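Local coordinates for protein anti-H(O) lectin 1 (Ulex europaeus, PDB 1FX5) that binds carbohydrate as a fucose-specific legume lectin that recognises the O(H) blood-group antigen and carries calcium and manganese ions, at residues A[104-109]-A[134-139]. Sequence-based numbering, arbitrary orientation.
Sequences GGYFGL and NFWDPG. Unlike the reference sequence in segment 134-139: Trp136 (reference Asp). With CA (calcium ion), chain G; MN (manganese (II) ion), chain F; MRD ((4R)-2-methylpentane-2,4-diol), chain H.
Trp136 reaches across to Gly105 and Tyr106 from a type I turn, Asn134 to Asp137, in the metal-binding loop. Its CB points toward the opposite segment, and CG lies between the backbone N and the carbonyl carbon (chi1 53°), swinging the indole over CB of Asn134, which covers part of one face. Trp136 NE1 donates to water 1 at 3.3 Å; this water, a calcium ligand, donates in turn to Gly105 O at 2.9 Å. Trp136 CE3 sits over the centre of the Phe135 ring, while Gly105 O lies at the indole edge, nearest CZ2. At the tip, Trp136 CH2 lies 3.4 Å from Tyr106 OH and 3.7 Å from CM of the bound methylpentanediol. The Tyr106 ring and the indole six-membered ring lie at only 24°, yet are displaced so far that little of one covers the other. Asn134 OD1 binds calcium at 2.3 Å, fixing the amide flip so that ND2 donates almost straight (174°) to diol O4 at 3.2 Å; Gly105 N donates to diol O2 at 3.1 Å. With Asp87, this is consistent with the monosaccharide-binding Asp-Gly-Asn triad of legume lectins, the diol, probably from crystallisation liquor, perhaps replacing sugar. Asp137 bridges calcium and manganese through OD1 and OD2. Thr113 and Val150 both touch the Tyr106 and Trp136 side chains; loop 104-109 follows strand 88-94, and loop 134-139 links strands 122-127 and 142-147.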
# COMPACT_ATOMS: atom_id res chain seq x y z
N GLY A 104 15.45 -19.76 13.76
CA GLY A 104 16.17 -19.98 15.01
C GLY A 104 16.78 -18.65 15.42
O GLY A 104 16.16 -17.61 15.20
N GLY A 105 18.01 -18.64 15.95
CA GLY A 105 18.62 -17.38 16.36
C GLY A 105 19.01 -16.40 15.27
O GLY A 105 19.57 -15.33 15.54
N TYR A 106 18.74 -16.74 14.02
CA TYR A 106 19.07 -15.87 12.90
C TYR A 106 17.84 -15.10 12.39
O TYR A 106 17.91 -14.41 11.37
CB TYR A 106 19.79 -16.68 11.81
CG TYR A 106 21.12 -17.25 12.28
CD1 TYR A 106 21.25 -18.59 12.59
CD2 TYR A 106 22.23 -16.43 12.43
CE1 TYR A 106 22.47 -19.11 13.02
CE2 TYR A 106 23.46 -16.94 12.88
CZ TYR A 106 23.56 -18.28 13.17
OH TYR A 106 24.78 -18.80 13.55
N PHE A 107 16.70 -15.30 13.07
CA PHE A 107 15.42 -14.64 12.78
C PHE A 107 14.83 -14.68 11.37
O PHE A 107 13.92 -13.88 11.07
CB PHE A 107 15.49 -13.15 13.16
CG PHE A 107 15.90 -12.90 14.58
CD1 PHE A 107 17.17 -12.40 14.88
CD2 PHE A 107 15.03 -13.18 15.63
CE1 PHE A 107 17.56 -12.17 16.19
CE2 PHE A 107 15.42 -12.95 16.95
CZ PHE A 107 16.69 -12.45 17.23
N GLY A 108 15.35 -15.57 10.53
CA GLY A 108 14.87 -15.68 9.17
C GLY A 108 15.43 -14.58 8.27
O GLY A 108 15.13 -14.54 7.07
N LEU A 109 16.31 -13.73 8.81
CA LEU A 109 16.90 -12.64 8.04
C LEU A 109 18.31 -12.87 7.53
O LEU A 109 18.72 -12.27 6.52
CB LEU A 109 16.92 -11.37 8.91
CG LEU A 109 15.60 -10.87 9.53
CD1 LEU A 109 15.89 -9.65 10.42
CD2 LEU A 109 14.62 -10.52 8.42
N ASN A 134 23.86 -18.20 22.17
CA ASN A 134 24.13 -17.47 20.94
C ASN A 134 25.43 -16.76 21.29
O ASN A 134 25.41 -15.74 21.98
CB ASN A 134 23.04 -16.44 20.64
CG ASN A 134 21.77 -17.08 20.08
OD1 ASN A 134 20.74 -16.42 19.92
ND2 ASN A 134 21.84 -18.37 19.80
N PHE A 135 26.56 -17.30 20.85
CA PHE A 135 27.86 -16.70 21.17
C PHE A 135 28.13 -15.26 20.73
O PHE A 135 28.99 -14.60 21.28
CB PHE A 135 29.02 -17.61 20.76
CG PHE A 135 29.25 -17.69 19.28
CD1 PHE A 135 28.82 -18.79 18.56
CD2 PHE A 135 29.95 -16.70 18.61
CE1 PHE A 135 29.09 -18.89 17.20
CE2 PHE A 135 30.23 -16.79 17.26
CZ PHE A 135 29.80 -17.88 16.55
N TRP A 136 27.38 -14.77 19.74
CA TRP A 136 27.57 -13.41 19.25
C TRP A 136 26.81 -12.31 20.00
O TRP A 136 26.97 -11.14 19.68
CB TRP A 136 27.14 -13.36 17.78
CG TRP A 136 25.75 -13.89 17.57
CD1 TRP A 136 24.56 -13.18 17.62
CD2 TRP A 136 25.39 -15.26 17.27
NE1 TRP A 136 23.50 -14.03 17.36
CE2 TRP A 136 23.98 -15.30 17.14
CE3 TRP A 136 26.12 -16.44 17.11
CZ2 TRP A 136 23.30 -16.48 16.84
CZ3 TRP A 136 25.44 -17.62 16.81
CH2 TRP A 136 24.04 -17.62 16.68
N ASP A 137 25.94 -12.70 20.94
CA ASP A 137 25.12 -11.78 21.75
C ASP A 137 25.67 -11.45 23.15
O ASP A 137 26.60 -12.10 23.62
CB ASP A 137 23.77 -12.45 22.05
CG ASP A 137 22.81 -12.44 20.90
OD1 ASP A 137 22.03 -13.42 20.81
OD2 ASP A 137 22.79 -11.44 20.12
N PRO A 138 25.11 -10.40 23.81
CA PRO A 138 25.57 -10.09 25.17
C PRO A 138 24.98 -11.26 26.03
O PRO A 138 24.09 -11.99 25.56
CB PRO A 138 24.89 -8.74 25.49
CG PRO A 138 23.81 -8.59 24.44
CD PRO A 138 24.39 -9.24 23.23
N GLY A 139 25.46 -11.45 27.26
CA GLY A 139 24.95 -12.54 28.08
C GLY A 139 23.59 -12.42 28.74
O GLY A 139 23.49 -12.78 29.91
CA CA G . 19.86 -14.35 20.21
MN MN F . 21.02 -10.40 19.55
C1 MRD H . 21.33 -22.93 16.36
C2 MRD H . 20.65 -21.65 16.86
O2 MRD H . 19.56 -21.33 15.97
CM MRD H . 21.65 -20.48 16.84
C3 MRD H . 20.09 -21.91 18.27
C4 MRD H . 18.85 -21.10 18.69
O4 MRD H . 19.14 -19.71 18.69
C5 MRD H . 18.39 -21.52 20.09
O HOH W 1 20.27 -13.86 17.95
O HOH W 2 21.19 -10.97 17.52
O HOH W 3 22.55 -8.83 19.33
O HOH W 4 17.85 -15.30 19.64